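PDB 2I5U: DnaD domain protein from Enterococcus faecalis, which is of unknown function but belongs to the DnaB/DnaD family and probably takes part in the initiation of DNA replication. Local coordinates for residues W8-F13 / R58-I63; I34-E40 / R73-S77. All coordinates share one frame; numbering follows the deposited sequence.

Contact 1. Residues W8-F13 / R58-I63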
loop_
_atom_site.group_PDB
_atom_site.type_symbol
_atom_site.label_atom_id
_atom_site.label_comp_id
_atom_site.label_asym_id
_atom_site.label_seq_id
_atom_site.Cartn_x
_atom_site.Cartn_y
_atom_site.Cartn_z
ATOM N N TRP A 8 -5.097 7.045 3.500
ATOM C CA TRP A 8 -5.174 7.685 2.195
ATOM C C TRP A 8 -6.066 8.928 2.236
ATOM O O TRP A 8 -5.641 10.048 1.911
ATOM C CB TRP A 8 -5.710 6.678 1.176
ATOM C CG TRP A 8 -5.840 7.154 -0.246
ATOM C CD1 TRP A 8 -6.865 7.878 -0.781
ATOM C CD2 TRP A 8 -4.957 6.853 -1.336
ATOM N NE1 TRP A 8 -6.662 8.072 -2.122
ATOM C CE2 TRP A 8 -5.496 7.456 -2.486
ATOM C CE3 TRP A 8 -3.742 6.142 -1.447
ATOM C CZ2 TRP A 8 -4.865 7.394 -3.725
ATOM C CZ3 TRP A 8 -3.136 6.070 -2.691
ATOM C CH2 TRP A 8 -3.699 6.683 -3.802
ATOM N N GLU A 9 -7.315 8.741 2.661
ATOM C CA GLU A 9 -8.297 9.811 2.563
ATOM C C GLU A 9 -8.092 10.968 3.535
ATOM O O GLU A 9 -8.536 12.075 3.259
ATOM C CB GLU A 9 -9.716 9.240 2.669
ATOM C CG GLU A 9 -10.019 8.338 1.493
ATOM C CD GLU A 9 -11.445 7.877 1.417
ATOM O OE1 GLU A 9 -12.149 7.904 2.466
ATOM O OE2 GLU A 9 -11.851 7.434 0.300
ATOM N N ASN A 10 -7.386 10.734 4.639
ATOM C CA ASN A 10 -7.127 11.796 5.605
ATOM C C ASN A 10 -5.794 12.492 5.403
ATOM O O ASN A 10 -5.395 13.321 6.229
ATOM C CB ASN A 10 -7.250 11.240 7.024
ATOM C CG ASN A 10 -8.678 10.937 7.372
ATOM O OD1 ASN A 10 -9.457 11.865 7.641
ATOM N ND2 ASN A 10 -9.055 9.658 7.330
ATOM N N ASN A 11 -5.104 12.181 4.313
ATOM C CA ASN A 11 -3.775 12.741 4.126
ATOM C C ASN A 11 -3.575 13.408 2.786
ATOM O O ASN A 11 -2.443 13.554 2.330
ATOM C CB ASN A 11 -2.699 11.693 4.447
ATOM C CG ASN A 11 -2.594 11.427 5.916
ATOM O OD1 ASN A 11 -3.009 10.369 6.416
ATOM N ND2 ASN A 11 -2.102 12.398 6.636
ATOM N N GLY A 12 -4.669 13.876 2.208
ATOM C CA GLY A 12 -4.606 14.721 1.013
ATOM C C GLY A 12 -4.453 13.984 -0.297
ATOM O O GLY A 12 -4.078 14.598 -1.310
ATOM N N PHE A 13 -4.728 12.687 -0.303
ATOM C CA PHE A 13 -4.769 11.907 -1.537
ATOM C C PHE A 13 -6.108 12.022 -2.245
ATOM O O PHE A 13 -6.260 11.482 -3.333
ATOM C CB PHE A 13 -4.564 10.431 -1.244
ATOM C CG PHE A 13 -3.152 10.044 -0.844
ATOM C CD1 PHE A 13 -2.329 9.358 -1.737
ATOM C CD2 PHE A 13 -2.698 10.248 0.453
ATOM C CE1 PHE A 13 -1.063 8.982 -1.372
ATOM C CE2 PHE A 13 -1.427 9.861 0.821
ATOM C CZ PHE A 13 -0.616 9.206 -0.088
ATOM N N ARG A 58 2.154 11.906 -3.224
ATOM C CA ARG A 58 0.947 11.286 -2.775
ATOM C C ARG A 58 0.150 10.774 -3.961
ATOM O O ARG A 58 -0.914 11.309 -4.322
ATOM C CB ARG A 58 0.130 12.236 -1.923
ATOM C CG ARG A 58 0.789 12.506 -0.588
ATOM C CD ARG A 58 0.089 13.549 0.185
ATOM N NE ARG A 58 0.403 14.888 -0.283
ATOM C CZ ARG A 58 -0.054 16.000 0.282
ATOM N NH1 ARG A 58 -0.938 15.918 1.282
ATOM N NH2 ARG A 58 0.320 17.195 -0.177
ATOM N N ASN A 59 0.660 9.696 -4.537
ATOM C CA ASN A 59 -0.005 9.034 -5.679
ATOM C C ASN A 59 0.338 7.560 -5.720
ATOM O O ASN A 59 1.334 7.111 -5.141
ATOM C CB ASN A 59 0.365 9.700 -6.999
ATOM C CG ASN A 59 1.851 9.651 -7.273
ATOM O OD1 ASN A 59 2.390 8.609 -7.649
ATOM N ND2 ASN A 59 2.516 10.770 -7.087
ATOM N N TYR A 60 -0.515 6.805 -6.390
ATOM C CA TYR A 60 -0.354 5.356 -6.453
ATOM C C TYR A 60 0.950 4.956 -7.135
ATOM O O TYR A 60 1.575 3.970 -6.756
ATOM C CB TYR A 60 -1.550 4.693 -7.136
ATOM C CG TYR A 60 -1.369 3.210 -7.261
ATOM C CD1 TYR A 60 -1.516 2.384 -6.171
ATOM C CD2 TYR A 60 -1.016 2.620 -8.476
ATOM C CE1 TYR A 60 -1.331 0.998 -6.273
ATOM C CE2 TYR A 60 -0.842 1.259 -8.587
ATOM C CZ TYR A 60 -0.976 0.448 -7.482
ATOM O OH TYR A 60 -0.805 -0.929 -7.654
ATOM N N ASN A 61 1.334 5.680 -8.178
ATOM C CA ASN A 61 2.560 5.317 -8.898
ATOM C C ASN A 61 3.760 5.226 -7.965
ATOM O O ASN A 61 4.525 4.278 -8.019
ATOM C CB ASN A 61 2.843 6.292 -10.038
ATOM C CG ASN A 61 1.881 6.133 -11.211
ATOM O OD1 ASN A 61 1.429 5.024 -11.524
ATOM N ND2 ASN A 61 1.619 7.224 -11.897
ATOM N N TYR A 62 3.891 6.207 -7.093
ATOM C CA TYR A 62 5.035 6.267 -6.189
ATOM C C TYR A 62 4.963 5.118 -5.174
ATOM O O TYR A 62 5.971 4.434 -4.893
ATOM C CB TYR A 62 5.047 7.605 -5.465
ATOM C CG TYR A 62 6.297 7.877 -4.656
ATOM C CD1 TYR A 62 7.407 8.473 -5.237
ATOM C CD2 TYR A 62 6.327 7.633 -3.296
ATOM C CE1 TYR A 62 8.527 8.752 -4.492
ATOM C CE2 TYR A 62 7.449 7.907 -2.555
ATOM C CZ TYR A 62 8.547 8.453 -3.163
ATOM O OH TYR A 62 9.691 8.767 -2.418
ATOM N N ILE A 63 3.758 4.872 -4.664
ATOM C CA ILE A 63 3.559 3.793 -3.701
ATOM C C ILE A 63 3.817 2.423 -4.335
ATOM O O ILE A 63 4.444 1.558 -3.730
ATOM C CB ILE A 63 2.139 3.872 -3.084
ATOM C CG1 ILE A 63 2.024 5.139 -2.231
ATOM C CG2 ILE A 63 1.835 2.637 -2.276
ATOM C CD1 ILE A 63 0.623 5.568 -2.021
#

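Contact 2. Residues I34-E40 / R73-S77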
loop_
_atom_site.group_PDB
_atom_site.type_symbol
_atom_site.label_atom_id
_atom_site.label_comp_id
_atom_site.label_asym_id
_atom_site.label_seq_id
_atom_site.Cartn_x
_atom_site.Cartn_y
_atom_site.Cartn_z
ATOM N N ILE A 34 3.755 -14.721 -1.041
ATOM C CA ILE A 34 5.138 -15.002 -0.613
ATOM C C ILE A 34 5.281 -15.075 0.901
ATOM O O ILE A 34 6.386 -15.025 1.429
ATOM C CB ILE A 34 6.168 -14.033 -1.243
ATOM C CG1 ILE A 34 5.806 -12.565 -1.008
ATOM C CG2 ILE A 34 6.260 -14.300 -2.726
ATOM C CD1 ILE A 34 6.204 -11.982 0.364
ATOM N N GLY A 35 4.157 -15.251 1.593
ATOM C CA GLY A 35 4.177 -15.673 2.995
ATOM C C GLY A 35 3.878 -14.609 4.031
ATOM O O GLY A 35 4.015 -14.852 5.219
ATOM N N ALA A 36 3.448 -13.426 3.596
ATOM C CA ALA A 36 2.978 -12.414 4.529
ATOM C C ALA A 36 1.570 -12.754 5.011
ATOM O O ALA A 36 0.760 -13.291 4.253
ATOM C CB ALA A 36 2.972 -11.025 3.837
ATOM N N SER A 37 1.257 -12.417 6.258
ATOM C CA SER A 37 -0.130 -12.465 6.713
ATOM C C SER A 37 -0.892 -11.291 6.103
ATOM O O SER A 37 -0.285 -10.317 5.655
ATOM C CB SER A 37 -0.214 -12.411 8.246
ATOM O OG SER A 37 0.218 -11.154 8.754
ATOM N N GLN A 38 -2.216 -11.385 6.093
ATOM C CA GLN A 38 -3.059 -10.280 5.644
ATOM C C GLN A 38 -2.702 -9.024 6.422
ATOM O O GLN A 38 -2.550 -7.955 5.844
ATOM C CB GLN A 38 -4.545 -10.620 5.829
ATOM C CG GLN A 38 -5.507 -9.565 5.284
ATOM C CD GLN A 38 -6.970 -9.950 5.468
ATOM O OE1 GLN A 38 -7.412 -11.015 5.019
ATOM N NE2 GLN A 38 -7.729 -9.084 6.133
ATOM N N LYS A 39 -2.540 -9.167 7.733
ATOM C CA LYS A 39 -2.238 -8.036 8.612
ATOM C C LYS A 39 -0.886 -7.399 8.293
ATOM O O LYS A 39 -0.759 -6.174 8.249
ATOM C CB LYS A 39 -2.248 -8.492 10.067
ATOM C CG LYS A 39 -2.348 -7.350 11.056
ATOM C CD LYS A 39 -3.804 -6.901 11.242
ATOM C CE LYS A 39 -3.916 -5.391 11.382
ATOM N NZ LYS A 39 -3.018 -4.851 12.444
ATOM N N GLU A 40 0.124 -8.232 8.063
ATOM C CA GLU A 40 1.466 -7.746 7.725
ATOM C C GLU A 40 1.457 -7.027 6.376
ATOM O O GLU A 40 2.128 -6.006 6.207
ATOM C CB GLU A 40 2.464 -8.911 7.659
ATOM C CG GLU A 40 2.907 -9.443 9.005
ATOM C CD GLU A 40 3.615 -10.794 8.910
ATOM O OE1 GLU A 40 3.305 -11.592 8.000
ATOM O OE2 GLU A 40 4.470 -11.067 9.781
ATOM N N ARG A 73 12.080 -8.359 -2.979
ATOM C CA ARG A 73 13.047 -8.671 -1.909
ATOM C C ARG A 73 12.487 -9.727 -0.954
ATOM O O ARG A 73 13.247 -10.404 -0.254
ATOM C CB ARG A 73 13.434 -7.406 -1.125
ATOM C CG ARG A 73 14.184 -6.356 -1.958
ATOM C CD ARG A 73 15.178 -5.547 -1.122
ATOM N NE ARG A 73 15.156 -4.106 -1.413
ATOM C CZ ARG A 73 15.910 -3.198 -0.782
ATOM N NH1 ARG A 73 15.816 -1.906 -1.104
ATOM N NH2 ARG A 73 16.752 -3.571 0.177
ATOM N N GLY A 74 11.162 -9.869 -0.940
ATOM C CA GLY A 74 10.485 -10.858 -0.120
ATOM C C GLY A 74 10.205 -10.355 1.277
ATOM O O GLY A 74 10.105 -11.147 2.219
ATOM N N PHE A 75 10.079 -9.035 1.415
ATOM C CA PHE A 75 9.741 -8.427 2.695
ATOM C C PHE A 75 8.299 -8.747 3.089
ATOM O O PHE A 75 7.349 -8.240 2.481
ATOM C CB PHE A 75 9.946 -6.905 2.644
ATOM C CG PHE A 75 11.389 -6.478 2.477
ATOM C CD1 PHE A 75 12.448 -7.370 2.708
ATOM C CD2 PHE A 75 11.688 -5.164 2.134
ATOM C CE1 PHE A 75 13.770 -6.960 2.568
ATOM C CE2 PHE A 75 13.003 -4.743 1.992
ATOM C CZ PHE A 75 14.051 -5.642 2.216
ATOM N N LYS A 76 8.151 -9.592 4.108
ATOM C CA LYS A 76 6.842 -9.940 4.659
ATOM C C LYS A 76 6.292 -8.814 5.535
ATOM O O LYS A 76 5.075 -8.684 5.686
ATOM C CB LYS A 76 6.926 -11.230 5.495
ATOM C CG LYS A 76 6.536 -12.511 4.754
ATOM C CD LYS A 76 7.713 -13.175 4.019
ATOM C CE LYS A 76 8.821 -13.652 4.970
ATOM N NZ LYS A 76 8.331 -14.540 6.077
ATOM N N SER A 77 7.186 -8.003 6.106
ATOM C CA SER A 77 6.791 -6.991 7.085
ATOM C C SER A 77 7.790 -5.838 7.186
ATOM O O SER A 77 8.864 -5.875 6.589
ATOM C CB SER A 77 6.631 -7.643 8.458
ATOM O OG SER A 77 7.812 -8.335 8.818
#

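Contact 1. Residues W8-F13 / R58-I63
The aliphatic start of R58 lies across the ring of F13 in a CH-pi contact. R58 CB stands 3.6 Å from the centroid of the F13 ring and 15° off its normal. The next carbon, R58 CG, continues over the rim toward F13 CZ and CE2, while the backbone of R58 closes on the neighbouring CE1-CD1 side of the ring, with F13 CE1 3.4 Å from R58 CA.

A bend at chi3 then turns the guanidinium of R58 steeply to the F13 ring, their planes 85° apart, and brings it to the turn that follows helix 2-9. There R58 NH1 donates the one hydrogen bond between the segments, 3.0 Å to N11 O with an N-H...O angle of 161°. The oxygen lies close to the guanidinium plane, but the nitrogen sits above the carbonyl plane of N11. G12, with its positive phi, carries the turn past R58 NH1. Within R58-I63, N59 OD1 takes Y62 N in a capping bond of 2.9 Å at the start of helix 60-73.

Apolar contacts lie deeper. I63 CD1 reaches both aromatic rings, at 3.9 Å from W8 CZ3 and 3.9 Å from F13 CE1, and F13 CB rests over one face of the indole. The polar Y60 N lies at the indole edge, near its plane, by W8 CH2.

R58 thus serves two chemistries at once: its methylenes cover an aromatic face while its charged end grips a backbone carbonyl. In this all-helical DnaD-domain fragment of a longer protein, that fastens the turn after helix 2-9 to the start of helix 60-73, with W8 and I63 buried beneath.

Contact 2. Residues I34-E40 / R73-S77
The carboxylate of E40 is held by its own segment while the E40 methylene meets K76: S37 N approaches E40 OE1 from the anti side, 16° out of plane, in an almost straight 2.8 Å bond, and K76 O sits against E40 CB at 3.3 Å. The F75 ring turns away from I34-E40; R73 CB lies over the centre of one face, and F75 also meets W70 of the preceding helix.

Between the segments the touching is by van der Waals contact, without a hydrogen bond. K76 O also lies 3.6 Å from A36 CB. The K76 side chain folds back over the I34-A36 backbone: with chi2 at 88° and further bends beyond, K76 CG comes 3.4 Å from A36 N and K76 CD 3.4 Å from I34 O. I34 CD1 then meets K76 CD at 4.1 Å. K76 NZ remains 6.1 Å from E40 OE1, too far for a salt bridge, though the opposite charges may attract weakly.

E40 N returns a 3.0 Å bond to S37 OG, completing a capping box at the start of helix 38-55. Schellman motifs, with G35 and G74 as C-prime residues, end helices 18-32 and 60-73: the tail after helix 60-73 packs against the Schellman and capping-box turn linking helix 18-32 to helix 38-55.

In the fold
From the N terminus, helix 2-9 runs into the turn that supplies the first half of contact 1. Helix 18-32 follows, and the connection from it into helix 38-55 gives the first half of contact 2. The chain then returns through R58-I63, closing contact 1 at the start of helix 60-73, and that helix leads to R73-S77, which closes contact 2. The two closures therefore cross rather than nest. Their centres lie about 21 Å apart on opposite sides of the chain's centre, joined through helices 38-55 and 60-73. Contact 1 ties the end of helix 2-9 to the start of helix 60-73; contact 2 ties the 18-32/38-55 connection to the C-terminal tail of the modelled chain.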